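Local coordinates for protein aspartate carbamoyltransferase (Leishmania major, PDB 7K46) that probably catalyses the transfer of a carbamoyl group from carbamoyl phosphate to L-aspartate, an early step of pyrimidine biosynthesis, at residues T55-E60 with R101-Y106; A165-L170 with L269-A274; K191-A196 with A233-L238. All blocks are in the same frame, centred on the assembly; numbering follows the deposited sequence.

How the contacts relate
From the N terminus, contact 1 comes first: it closes the loop from strand 53-58 through helix 63-74 to helix 96-104, all within the carbamoyl-phosphate-binding part. The chain then passes into the aspartate-binding part, where 165-170 begins a long loop that contact 2 closes at 269-274. Contact 3, 191-196 with 233-238, opens and closes within that span. Contacts 2 and 3 have centres about 9 Å apart and share one parallel sheet, strand 163-167 running between 191-195 and 237-240. Contact 1 lies across the chain's centre from both, its centre about 37 Å from that of contact 2, and ties a separate parallel sheet to helix 96-104, one of the helices packed on it.

Contact 1: residues T55-E60 with R101-Y106; sequences TPLFFE and RTLDSY
Thr55 and Tyr106 cross at about a right angle, their hydroxyls meeting at Thr55 OG1 and Tyr106 OH, 2.9 Å apart in a hydrogen bond that either could donate. The threonine oxygen also lies close to the ring itself, 3.0 Å from Tyr106 CE1, and approaches it obliquely. A chi1 of 66° sets Tyr106 CG between the backbone N and the carbonyl carbon and helps swing the ring toward the strand. One face of that ring lies beneath the carbonyl of Leu103, whose O stands 3.7 Å above the plane and over the centre. Ser107 OG bonds to both Thr55 OG1 and Leu103 O, so it joins the threonine to the Leu103 carbonyl by a second polar path.

The methyl branch of Thr55 serves the apolar half of the contact. With CG2 anti to the backbone N and OG1 beside that N, the two branches part: Thr55 CG2 packs 3.5 Å from Leu103 CD2, while OG1 faces Tyr106 OH and Ser107 OG. Leu103 meets the threonine at an oblique angle, and the same CD2 lies 4.0 Å from Leu57 CB, spanning two residues on one side of the strand. Leu103 is modelled in two conformers; these contacts belong to the one described and are less certain.

Thr55 and Leu57 are bonded through their backbones to strand 109-113, and Phe83 covers both of them and Leu103. Leu103 also rests on Leu110, and Leu57 on Leu96, Thr99 and Ile100, so helix 96-104 lies against this face of the parallel sheet; Pro56, pointing the other way, packs on helix 63-74.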
ATOM      1  N   THR A  55      -5.633   9.679  -2.715  1.00 14.26           N
ATOM      2  CA  THR A  55      -6.074   8.685  -1.734  1.00 12.90           C
ATOM      3  C   THR A  55      -7.299   7.953  -2.262  1.00 17.51           C
ATOM      4  O   THR A  55      -8.362   8.578  -2.444  1.00 16.44           O
ATOM      5  CB  THR A  55      -6.405   9.295  -0.365  1.00 17.34           C
ATOM      6  OG1 THR A  55      -5.255   9.956   0.167  1.00 18.12           O
ATOM      7  CG2 THR A  55      -6.813   8.183   0.603  1.00 19.03           C
ATOM      8  N   PRO A  56      -7.223   6.642  -2.479  1.00 14.77           N
ATOM      9  CA  PRO A  56      -8.437   5.863  -2.738  1.00 16.08           C
ATOM     10  C   PRO A  56      -9.121   5.479  -1.438  1.00 16.44           C
ATOM     11  O   PRO A  56      -8.470   5.149  -0.439  1.00 19.15           O
ATOM     12  CB  PRO A  56      -7.912   4.614  -3.470  1.00 15.15           C
ATOM     13  CG  PRO A  56      -6.403   4.857  -3.666  1.00 19.70           C
ATOM     14  CD  PRO A  56      -6.013   5.816  -2.589  1.00 19.18           C
ATOM     15  N   LEU A  57     -10.450   5.529  -1.460  1.00 17.30           N
ATOM     16  CA  LEU A  57     -11.277   5.156  -0.315  1.00 17.54           C
ATOM     17  C   LEU A  57     -12.296   4.157  -0.851  1.00 23.43           C
ATOM     18  O   LEU A  57     -13.300   4.552  -1.451  1.00 18.24           O
ATOM     19  CB  LEU A  57     -11.942   6.380   0.320  1.00 18.44           C
ATOM     20  CG  LEU A  57     -12.598   6.163   1.686  1.00 23.91           C
ATOM     21  CD1 LEU A  57     -11.534   5.886   2.762  1.00 22.34           C
ATOM     22  CD2 LEU A  57     -13.466   7.362   2.060  1.00 21.07           C
ATOM     23  N   PHE A  58     -12.021   2.866  -0.665  1.00 20.04           N
ATOM     24  CA  PHE A  58     -12.795   1.802  -1.298  1.00 22.07           C
ATOM     25  C   PHE A  58     -13.537   1.028  -0.215  1.00 24.22           C
ATOM     26  O   PHE A  58     -12.923   0.317   0.591  1.00 20.76           O
ATOM     27  CB  PHE A  58     -11.893   0.887  -2.131  1.00 21.69           C
ATOM     28  CG  PHE A  58     -11.671   1.369  -3.542  1.00 18.27           C
ATOM     29  CD1 PHE A  58     -11.232   2.663  -3.796  1.00 17.65           C
ATOM     30  CD2 PHE A  58     -11.882   0.514  -4.621  1.00 20.55           C
ATOM     31  CE1 PHE A  58     -11.024   3.108  -5.102  1.00 18.41           C
ATOM     32  CE2 PHE A  58     -11.681   0.950  -5.930  1.00 20.13           C
ATOM     33  CZ  PHE A  58     -11.246   2.243  -6.173  1.00 17.03           C
ATOM     34  N   PHE A  59     -14.856   1.197  -0.177  1.00 23.59           N
ATOM     35  CA  PHE A  59     -15.695   0.496   0.783  1.00 26.46           C
ATOM     36  C   PHE A  59     -16.115  -0.881   0.292  1.00 28.50           C
ATOM     37  O   PHE A  59     -16.637  -1.678   1.080  1.00 29.40           O
ATOM     38  CB  PHE A  59     -16.938   1.331   1.110  1.00 26.85           C
ATOM     39  CG  PHE A  59     -16.643   2.547   1.945  1.00 27.28           C
ATOM     40  CD1 PHE A  59     -16.174   3.710   1.355  1.00 23.19           C
ATOM     41  CD2 PHE A  59     -16.831   2.524   3.320  1.00 31.38           C
ATOM     42  CE1 PHE A  59     -15.894   4.830   2.117  1.00 24.26           C
ATOM     43  CE2 PHE A  59     -16.556   3.648   4.087  1.00 36.08           C
ATOM     44  CZ  PHE A  59     -16.086   4.802   3.479  1.00 29.58           C
ATOM     45  N   GLU A  60     -15.919  -1.165  -0.984  1.00 29.66           N
ATOM     46  CA  GLU A  60     -16.081  -2.503  -1.524  1.00 35.82           C
ATOM     47  C   GLU A  60     -14.829  -2.839  -2.323  1.00 32.09           C
ATOM     48  O   GLU A  60     -14.169  -1.955  -2.870  1.00 29.46           O
ATOM     49  CB  GLU A  60     -17.340  -2.611  -2.400  1.00 36.57           C
ATOM     50  CG  GLU A  60     -17.492  -1.498  -3.421  1.00 39.31           C
ATOM     51  CD  GLU A  60     -18.713  -1.683  -4.302  1.00 46.95           C
ATOM     52  OE1 GLU A  60     -19.577  -2.508  -3.923  1.00 50.44           O
ATOM     53  OE2 GLU A  60     -18.806  -1.012  -5.365  1.00 44.10           O
ATOM     54  N   ARG A 101     -13.047  14.629   4.974  1.00 20.16           N
ATOM     55  CA  ARG A 101     -12.261  15.762   5.468  1.00 20.22           C
ATOM     56  C   ARG A 101     -10.855  15.327   5.854  1.00 20.28           C
ATOM     57  O   ARG A 101      -9.883  16.067   5.651  1.00 17.31           O
ATOM     58  CB  ARG A 101     -12.944  16.409   6.674  1.00 20.71           C
ATOM     59  CG  ARG A 101     -14.412  16.768   6.480  1.00 24.53           C
ATOM     60  CD  ARG A 101     -14.611  18.234   6.661  1.00 24.31           C
ATOM     61  NE  ARG A 101     -16.008  18.615   6.841  1.00 24.41           N
ATOM     62  CZ  ARG A 101     -16.445  19.846   6.635  1.00 32.14           C
ATOM     63  NH1 ARG A 101     -15.632  20.794   6.192  1.00 24.76           N
ATOM     64  NH2 ARG A 101     -17.721  20.134   6.873  1.00 24.28           N
ATOM     65  N   THR A 102     -10.733  14.139   6.448  1.00 17.75           N
ATOM     66  CA  THR A 102      -9.415  13.626   6.803  1.00 15.48           C
ATOM     67  C   THR A 102      -8.550  13.441   5.554  1.00 17.26           C
ATOM     68  O   THR A 102      -7.385  13.856   5.529  1.00 17.43           O
ATOM     69  CB  THR A 102      -9.580  12.316   7.586  1.00 18.80           C
ATOM     70  OG1 THR A 102     -10.339  12.577   8.780  1.00 18.03           O
ATOM     71  CG2 THR A 102      -8.219  11.736   7.990  1.00 18.50           C
ATOM     72  N   LEU A 103      -9.120  12.863   4.489  1.00 16.42           N
ATOM     73  CA  LEU A 103      -8.375  12.709   3.240  0.50 18.46           C
ATOM     74  C   LEU A 103      -7.981  14.061   2.650  1.00 19.91           C
ATOM     75  O   LEU A 103      -6.869  14.220   2.128  1.00 17.82           O
ATOM     76  CB  LEU A 103      -9.199  11.910   2.228  0.50 19.00           C
ATOM     77  CG  LEU A 103      -9.072  10.387   2.227  0.50 21.05           C
ATOM     78  CD1 LEU A 103      -9.445   9.796   3.580  0.50 20.93           C
ATOM     79  CD2 LEU A 103      -9.928   9.775   1.107  0.50 18.36           C
ATOM     80  N   ASP A 104      -8.886  15.047   2.709  1.00 17.28           N
ATOM     81  CA  ASP A 104      -8.600  16.367   2.146  1.00 19.73           C
ATOM     82  C   ASP A 104      -7.491  17.094   2.886  1.00 21.01           C
ATOM     83  O   ASP A 104      -6.963  18.091   2.371  1.00 20.28           O
ATOM     84  CB  ASP A 104      -9.840  17.266   2.173  1.00 21.40           C
ATOM     85  CG  ASP A 104     -10.752  17.056   0.991  1.00 22.42           C
ATOM     86  OD1 ASP A 104     -10.277  16.714  -0.114  1.00 21.00           O
ATOM     87  OD2 ASP A 104     -11.969  17.251   1.173  1.00 21.67           O
ATOM     88  N   SER A 105      -7.162  16.665   4.104  1.00 16.54           N
ATOM     89  CA  SER A 105      -6.110  17.347   4.836  1.00 18.70           C
ATOM     90  C   SER A 105      -4.745  17.150   4.183  1.00 18.99           C
ATOM     91  O   SER A 105      -3.841  17.963   4.396  1.00 20.68           O
ATOM     92  CB  SER A 105      -6.091  16.873   6.288  1.00 20.18           C
ATOM     93  OG  SER A 105      -5.563  15.557   6.376  1.00 17.64           O
ATOM     94  N   TYR A 106      -4.573  16.106   3.377  1.00 17.99           N
ATOM     95  CA  TYR A 106      -3.262  15.859   2.799  1.00 18.02           C
ATOM     96  C   TYR A 106      -3.289  15.471   1.322  1.00 19.45           C
ATOM     97  O   TYR A 106      -2.212  15.327   0.733  1.00 15.95           O
ATOM     98  CB  TYR A 106      -2.531  14.769   3.621  1.00 18.91           C
ATOM     99  CG  TYR A 106      -3.216  13.438   3.514  1.00 18.03           C
ATOM    100  CD1 TYR A 106      -2.996  12.617   2.408  1.00 19.74           C
ATOM    101  CD2 TYR A 106      -4.122  13.014   4.486  1.00 19.31           C
ATOM    102  CE1 TYR A 106      -3.643  11.400   2.267  1.00 19.14           C
ATOM    103  CE2 TYR A 106      -4.786  11.789   4.354  1.00 20.83           C
ATOM    104  CZ  TYR A 106      -4.539  10.993   3.233  1.00 20.36           C
ATOM    105  OH  TYR A 106      -5.178   9.780   3.066  1.00 21.76           O
TER

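Contact 2: residues A165-L170 with L269-A274; sequences ALIGDL and LLIDKA
At the C-terminal ends of the strands of the parallel sheet in the aspartate-binding part, strand 163-167 runs into a loop at Gly168, and the chain from Leu269 to Ile271, leading from helix 262-269 toward helix 273-276, packs over it. Ile167, the last residue of the strand, carries most of the contact on its side. Ile167 CG2 lies 3.9 Å from Leu269 CB, the two side chains sliding past each other in opposite directions. Ile167 CD1, at the end of the longer branch, meets Ile271 CD1 at 3.9 Å, where the isoleucines cross at a slant. This division follows from chi1 of -56°, which sets CG1 beside the backbone N of Ile167 and CG2 anti to it.

Leu269 reaches further along the chain, bringing CD1 to 3.8 Å from Gly168 CA. The glycine has phi/psi of 150°/-153°, a conformation in which a CB would press against the carbonyl O of Ile167. Beyond it the chain bends through an inverse gamma turn centred on Asp169, whose carboxylate forms a salt bridge with Lys172.

Leu269 also touches Ile195 and Leu243, while Ile271 rests on Leu238 and Ala240, so the apolar layer continues over both neighbouring strands. The side chains meet through carbon alone, and cohesion comes from dispersion and methyl burial; hydrogen bonding comes from around the contact: the Ile167 backbone pairs with Tyr239, and its carbonyl O also bonds Thr241 OG1.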
ATOM      1  N   ALA A 165     -23.987  -5.176 -29.473  1.00 18.52           N
ATOM      2  CA  ALA A 165     -24.879  -5.999 -28.666  1.00 17.63           C
ATOM      3  C   ALA A 165     -24.475  -5.867 -27.208  1.00 18.97           C
ATOM      4  O   ALA A 165     -23.299  -6.043 -26.870  1.00 19.50           O
ATOM      5  CB  ALA A 165     -24.830  -7.468 -29.095  1.00 19.54           C
ATOM      6  N   LEU A 166     -25.434  -5.509 -26.356  1.00 19.47           N
ATOM      7  CA  LEU A 166     -25.247  -5.507 -24.908  1.00 16.83           C
ATOM      8  C   LEU A 166     -25.892  -6.789 -24.399  1.00 20.68           C
ATOM      9  O   LEU A 166     -27.079  -7.027 -24.643  1.00 18.93           O
ATOM     10  CB  LEU A 166     -25.870  -4.264 -24.260  1.00 18.63           C
ATOM     11  CG  LEU A 166     -25.453  -2.925 -24.875  1.00 17.88           C
ATOM     12  CD1 LEU A 166     -26.263  -1.767 -24.306  1.00 18.63           C
ATOM     13  CD2 LEU A 166     -23.940  -2.649 -24.715  1.00 18.14           C
ATOM     14  N   ILE A 167     -25.101  -7.637 -23.747  1.00 16.94           N
ATOM     15  CA  ILE A 167     -25.476  -9.026 -23.503  1.00 18.45           C
ATOM     16  C   ILE A 167     -25.360  -9.307 -22.016  1.00 22.37           C
ATOM     17  O   ILE A 167     -24.268  -9.178 -21.453  1.00 19.36           O
ATOM     18  CB  ILE A 167     -24.576  -9.996 -24.283  1.00 22.14           C
ATOM     19  CG1 ILE A 167     -24.595  -9.670 -25.781  1.00 21.14           C
ATOM     20  CG2 ILE A 167     -24.972 -11.462 -23.996  1.00 23.25           C
ATOM     21  CD1 ILE A 167     -23.393 -10.234 -26.510  1.00 17.65           C
ATOM     22  N   GLY A 168     -26.458  -9.729 -21.392  1.00 21.03           N
ATOM     23  CA  GLY A 168     -26.391 -10.167 -20.002  1.00 21.11           C
ATOM     24  C   GLY A 168     -27.706  -9.915 -19.281  1.00 26.30           C
ATOM     25  O   GLY A 168     -28.771  -9.904 -19.895  1.00 21.77           O
ATOM     26  N   ASP A 169     -27.599  -9.739 -17.961  1.00 22.07           N
ATOM     27  CA  ASP A 169     -28.729  -9.311 -17.135  1.00 26.65           C
ATOM     28  C   ASP A 169     -28.892  -7.812 -17.344  1.00 27.43           C
ATOM     29  O   ASP A 169     -28.308  -6.995 -16.627  1.00 23.66           O
ATOM     30  CB  ASP A 169     -28.486  -9.653 -15.668  1.00 29.31           C
ATOM     31  CG  ASP A 169     -29.666  -9.312 -14.770  1.00 32.72           C
ATOM     32  OD1 ASP A 169     -30.517  -8.480 -15.148  1.00 24.83           O
ATOM     33  OD2 ASP A 169     -29.745  -9.884 -13.659  1.00 32.15           O
ATOM     34  N   LEU A 170     -29.686  -7.438 -18.347  1.00 21.65           N
ATOM     35  CA  LEU A 170     -29.862  -6.022 -18.642  1.00 25.14           C
ATOM     36  C   LEU A 170     -30.830  -5.349 -17.683  1.00 25.57           C
ATOM     37  O   LEU A 170     -30.819  -4.117 -17.571  1.00 25.78           O
ATOM     38  CB  LEU A 170     -30.323  -5.829 -20.093  1.00 19.37           C
ATOM     39  CG  LEU A 170     -29.338  -6.396 -21.131  1.00 19.80           C
ATOM     40  CD1 LEU A 170     -29.870  -6.229 -22.573  1.00 19.11           C
ATOM     41  CD2 LEU A 170     -27.946  -5.757 -20.990  1.00 16.89           C
ATOM     42  N   LEU A 269     -26.514 -17.031 -24.438  1.00 21.46           N
ATOM     43  CA  LEU A 269     -25.685 -15.838 -24.335  1.00 21.27           C
ATOM     44  C   LEU A 269     -24.196 -16.121 -24.492  1.00 21.43           C
ATOM     45  O   LEU A 269     -23.417 -15.174 -24.670  1.00 20.63           O
ATOM     46  CB  LEU A 269     -25.915 -15.139 -22.984  1.00 22.95           C
ATOM     47  CG  LEU A 269     -27.317 -14.778 -22.468  1.00 35.11           C
ATOM     48  CD1 LEU A 269     -27.217 -13.615 -21.472  1.00 35.08           C
ATOM     49  CD2 LEU A 269     -28.296 -14.429 -23.565  1.00 27.52           C
ATOM     50  N   LEU A 270     -23.788 -17.388 -24.432  1.00 19.23           N
ATOM     51  CA  LEU A 270     -22.372 -17.753 -24.425  1.00 22.86           C
ATOM     52  C   LEU A 270     -21.668 -17.265 -25.684  1.00 23.10           C
ATOM     53  O   LEU A 270     -22.171 -17.439 -26.797  1.00 23.31           O
ATOM     54  CB  LEU A 270     -22.235 -19.277 -24.314  1.00 23.25           C
ATOM     55  CG  LEU A 270     -20.823 -19.842 -24.509  1.00 26.44           C
ATOM     56  CD1 LEU A 270     -19.891 -19.348 -23.417  1.00 22.76           C
ATOM     57  CD2 LEU A 270     -20.838 -21.374 -24.552  1.00 30.05           C
ATOM     58  N   ILE A 271     -20.496 -16.656 -25.512  1.00 19.19           N
ATOM     59  CA  ILE A 271     -19.634 -16.301 -26.634  1.00 22.19           C
ATOM     60  C   ILE A 271     -18.416 -17.214 -26.580  1.00 20.33           C
ATOM     61  O   ILE A 271     -17.657 -17.191 -25.601  1.00 20.77           O
ATOM     62  CB  ILE A 271     -19.226 -14.817 -26.607  1.00 19.48           C
ATOM     63  CG1 ILE A 271     -20.453 -13.912 -26.790  1.00 20.65           C
ATOM     64  CG2 ILE A 271     -18.226 -14.518 -27.730  1.00 21.98           C
ATOM     65  CD1 ILE A 271     -20.150 -12.447 -26.507  1.00 24.13           C
ATOM     66  N   ASP A 272     -18.247 -18.040 -27.610  1.00 22.01           N
ATOM     67  CA  ASP A 272     -17.110 -18.950 -27.704  1.00 25.42           C
ATOM     68  C   ASP A 272     -16.666 -19.004 -29.163  1.00 23.59           C
ATOM     69  O   ASP A 272     -17.146 -18.241 -30.006  1.00 24.73           O
ATOM     70  CB  ASP A 272     -17.467 -20.338 -27.146  1.00 22.04           C
ATOM     71  CG  ASP A 272     -18.660 -20.974 -27.847  1.00 27.69           C
ATOM     72  OD1 ASP A 272     -19.231 -20.348 -28.769  1.00 23.64           O
ATOM     73  OD2 ASP A 272     -19.036 -22.106 -27.461  1.00 27.32           O
ATOM     74  N   LYS A 273     -15.741 -19.919 -29.458  1.00 24.19           N
ATOM     75  CA  LYS A 273     -15.228 -20.041 -30.817  1.00 27.88           C
ATOM     76  C   LYS A 273     -16.345 -20.383 -31.797  1.00 26.08           C
ATOM     77  O   LYS A 273     -16.403 -19.827 -32.898  1.00 27.80           O
ATOM     78  CB  LYS A 273     -14.118 -21.092 -30.862  1.00 30.23           C
ATOM     79  CG  LYS A 273     -13.405 -21.193 -32.201  1.00 36.20           C
ATOM     80  CD  LYS A 273     -12.208 -22.160 -32.157  1.00 40.13           C
ATOM     81  CE  LYS A 273     -12.649 -23.622 -32.147  1.00 52.12           C
ATOM     82  NZ  LYS A 273     -11.508 -24.580 -32.285  1.00 59.49           N
ATOM     83  N   ALA A 274     -17.251 -21.283 -31.407  1.00 30.93           N
ATOM     84  CA  ALA A 274     -18.364 -21.634 -32.284  1.00 31.19           C
ATOM     85  C   ALA A 274     -19.215 -20.411 -32.602  1.00 28.12           C
ATOM     86  O   ALA A 274     -19.648 -20.222 -33.748  1.00 26.20           O
ATOM     87  CB  ALA A 274     -19.215 -22.731 -31.643  1.00 29.43           C
TER

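Contact 3: residues K191-A196 with A233-L238; sequences KVYLIA and ADCDVL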
ATOM      1  N   LYS A 191     -27.028   0.618 -34.600  1.00 22.48           N
ATOM      2  CA  LYS A 191     -27.978  -0.316 -34.020  1.00 23.33           C
ATOM      3  C   LYS A 191     -27.466  -0.803 -32.678  1.00 22.03           C
ATOM      4  O   LYS A 191     -26.262  -1.016 -32.512  1.00 19.98           O
ATOM      5  CB  LYS A 191     -28.205  -1.501 -34.966  1.00 22.58           C
ATOM      6  CG  LYS A 191     -29.303  -2.465 -34.542  1.00 21.04           C
ATOM      7  CD  LYS A 191     -29.671  -3.355 -35.724  1.00 25.85           C
ATOM      8  CE  LYS A 191     -30.959  -4.115 -35.480  1.00 30.33           C
ATOM      9  NZ  LYS A 191     -31.253  -5.061 -36.609  1.00 27.51           N
ATOM     10  N   VAL A 192     -28.384  -0.984 -31.727  1.00 19.22           N
ATOM     11  CA  VAL A 192     -28.080  -1.614 -30.441  1.00 21.87           C
ATOM     12  C   VAL A 192     -28.949  -2.858 -30.314  1.00 22.61           C
ATOM     13  O   VAL A 192     -30.187  -2.767 -30.340  1.00 20.66           O
ATOM     14  CB  VAL A 192     -28.325  -0.675 -29.245  1.00 17.07           C
ATOM     15  CG1 VAL A 192     -28.078  -1.423 -27.923  1.00 17.27           C
ATOM     16  CG2 VAL A 192     -27.457   0.586 -29.327  1.00 17.00           C
ATOM     17  N   TYR A 193     -28.307  -4.011 -30.173  1.00 20.64           N
ATOM     18  CA  TYR A 193     -28.996  -5.246 -29.817  1.00 21.60           C
ATOM     19  C   TYR A 193     -28.973  -5.386 -28.302  1.00 19.56           C
ATOM     20  O   TYR A 193     -27.911  -5.256 -27.686  1.00 20.36           O
ATOM     21  CB  TYR A 193     -28.324  -6.462 -30.465  1.00 18.93           C
ATOM     22  CG  TYR A 193     -28.433  -6.518 -31.970  1.00 19.26           C
ATOM     23  CD1 TYR A 193     -29.549  -7.086 -32.582  1.00 24.01           C
ATOM     24  CD2 TYR A 193     -27.423  -6.015 -32.785  1.00 21.42           C
ATOM     25  CE1 TYR A 193     -29.668  -7.145 -33.963  1.00 22.71           C
ATOM     26  CE2 TYR A 193     -27.529  -6.074 -34.182  1.00 20.93           C
ATOM     27  CZ  TYR A 193     -28.658  -6.640 -34.761  1.00 24.97           C
ATOM     28  OH  TYR A 193     -28.777  -6.706 -36.137  1.00 26.92           O
ATOM     29  N   LEU A 194     -30.140  -5.650 -27.706  1.00 19.22           N
ATOM     30  CA  LEU A 194     -30.277  -5.864 -26.263  1.00 18.79           C
ATOM     31  C   LEU A 194     -30.591  -7.343 -26.047  1.00 20.43           C
ATOM     32  O   LEU A 194     -31.733  -7.772 -26.239  1.00 19.84           O
ATOM     33  CB  LEU A 194     -31.371  -4.972 -25.684  1.00 20.69           C
ATOM     34  CG  LEU A 194     -31.184  -3.464 -25.893  1.00 21.72           C
ATOM     35  CD1 LEU A 194     -32.443  -2.703 -25.461  1.00 22.73           C
ATOM     36  CD2 LEU A 194     -29.960  -2.983 -25.126  1.00 17.13           C
ATOM     37  N   ILE A 195     -29.578  -8.119 -25.650  1.00 20.41           N
ATOM     38  CA  ILE A 195     -29.667  -9.578 -25.566  1.00 19.02           C
ATOM     39  C   ILE A 195     -29.723  -9.961 -24.094  1.00 21.52           C
ATOM     40  O   ILE A 195     -28.730  -9.814 -23.372  1.00 20.91           O
ATOM     41  CB  ILE A 195     -28.476 -10.267 -26.250  1.00 20.03           C
ATOM     42  CG1 ILE A 195     -28.227  -9.702 -27.659  1.00 16.70           C
ATOM     43  CG2 ILE A 195     -28.672 -11.787 -26.251  1.00 21.02           C
ATOM     44  CD1 ILE A 195     -29.376  -9.937 -28.637  1.00 19.79           C
ATOM     45  N   ALA A 196     -30.862 -10.479 -23.647  1.00 22.30           N
ATOM     46  CA  ALA A 196     -31.037 -10.793 -22.240  1.00 22.80           C
ATOM     47  C   ALA A 196     -32.014 -11.940 -22.110  1.00 27.52           C
ATOM     48  O   ALA A 196     -32.964 -12.038 -22.902  1.00 23.20           O
ATOM     49  CB  ALA A 196     -31.549  -9.579 -21.454  1.00 19.34           C
ATOM     50  N   ALA A 233     -23.413 -11.804 -36.902  1.00 22.87           N
ATOM     51  CA  ALA A 233     -22.830 -11.363 -38.168  1.00 23.26           C
ATOM     52  C   ALA A 233     -22.988  -9.865 -38.380  1.00 29.34           C
ATOM     53  O   ALA A 233     -22.188  -9.254 -39.098  1.00 26.09           O
ATOM     54  CB  ALA A 233     -23.469 -12.123 -39.333  1.00 28.07           C
ATOM     55  N   ASP A 234     -24.007  -9.258 -37.771  1.00 25.13           N
ATOM     56  CA  ASP A 234     -24.303  -7.847 -37.972  1.00 24.80           C
ATOM     57  C   ASP A 234     -23.546  -6.930 -37.013  1.00 24.88           C
ATOM     58  O   ASP A 234     -23.490  -5.717 -37.251  1.00 26.04           O
ATOM     59  CB  ASP A 234     -25.813  -7.613 -37.827  1.00 24.24           C
ATOM     60  CG  ASP A 234     -26.250  -6.240 -38.329  1.00 33.10           C
ATOM     61  OD1 ASP A 234     -25.815  -5.842 -39.432  1.00 30.90           O
ATOM     62  OD2 ASP A 234     -27.043  -5.572 -37.631  1.00 28.87           O
ATOM     63  N   CYS A 235     -22.939  -7.469 -35.963  1.00 22.03           N
ATOM     64  CA  CYS A 235     -22.391  -6.636 -34.897  1.00 24.94           C
ATOM     65  C   CYS A 235     -20.923  -6.289 -35.118  1.00 23.51           C
ATOM     66  O   CYS A 235     -20.116  -7.125 -35.535  1.00 24.20           O
ATOM     67  CB  CYS A 235     -22.551  -7.324 -33.541  1.00 21.63           C
ATOM     68  SG  CYS A 235     -24.244  -7.253 -32.910  1.00 23.44           S
ATOM     69  N   ASP A 236     -20.588  -5.040 -34.814  1.00 22.38           N
ATOM     70  CA  ASP A 236     -19.207  -4.591 -34.717  1.00 20.02           C
ATOM     71  C   ASP A 236     -18.635  -4.779 -33.321  1.00 22.27           C
ATOM     72  O   ASP A 236     -17.411  -4.890 -33.171  1.00 21.04           O
ATOM     73  CB  ASP A 236     -19.131  -3.124 -35.122  1.00 23.83           C
ATOM     74  CG  ASP A 236     -19.721  -2.891 -36.495  1.00 28.47           C
ATOM     75  OD1 ASP A 236     -19.192  -3.476 -37.468  1.00 27.88           O
ATOM     76  OD2 ASP A 236     -20.737  -2.166 -36.590  1.00 22.35           O
ATOM     77  N   VAL A 237     -19.495  -4.823 -32.307  1.00 20.80           N
ATOM     78  CA  VAL A 237     -19.093  -5.035 -30.917  1.00 21.16           C
ATOM     79  C   VAL A 237     -20.075  -6.011 -30.280  1.00 19.16           C
ATOM     80  O   VAL A 237     -21.292  -5.801 -30.340  1.00 17.99           O
ATOM     81  CB  VAL A 237     -19.066  -3.715 -30.117  1.00 17.58           C
ATOM     82  CG1 VAL A 237     -18.686  -3.978 -28.640  1.00 18.34           C
ATOM     83  CG2 VAL A 237     -18.102  -2.721 -30.756  1.00 21.33           C
ATOM     84  N   LEU A 238     -19.548  -7.080 -29.682  1.00 16.61           N
ATOM     85  CA  LEU A 238     -20.295  -7.919 -28.747  1.00 16.54           C
ATOM     86  C   LEU A 238     -19.796  -7.578 -27.350  1.00 19.08           C
ATOM     87  O   LEU A 238     -18.657  -7.900 -27.005  1.00 20.16           O
ATOM     88  CB  LEU A 238     -20.086  -9.402 -29.036  1.00 20.26           C
ATOM     89  CG  LEU A 238     -20.521  -9.904 -30.409  1.00 20.84           C
ATOM     90  CD1 LEU A 238     -20.228 -11.404 -30.540  1.00 17.50           C
ATOM     91  CD2 LEU A 238     -22.016  -9.604 -30.608  1.00 18.34           C
TER
HETATM   92  O   HOH W   1     -29.424  -4.720 -38.966  1.00 40.43           O
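Asp234 OD2 takes a short hydrogen bond of 2.6 Å from Tyr193 OH, and it is gripped as well by a water, 2.9 Å away, and by Arg190 in a salt bridge. The phenol comes to the anti side of the carboxylate, 27° out of its plane. The oxygen itself sits at the ring edge, in the ring plane, and the ring and carboxylate planes stand 88° apart. Such company would probably favour the charged form of the aspartate.

Lys191 closes the network. Its extended chain passes along one face of the tyrosine ring, with Lys191 CG 4.0 Å above the plane toward the rim, and Lys191 NZ donates to Tyr193 OH at 3.0 Å. The same water bridges Lys191 NZ and Asp234 OD2, which lie 4.4 Å apart, while Gln222 also bonds to the ammonium.

In this Rossmann-like parallel sheet, helix 229-234 leads into strand 237-240, and the contact joins that connection to strand 191-195, two places away across strand 163-167. There Cys235 SG approaches the Tyr193 ring obliquely, 3.4 Å from Tyr193 CD2, in a sulfur-aromatic contact. Ala165 of the intervening strand touches both Tyr193 and Cys235.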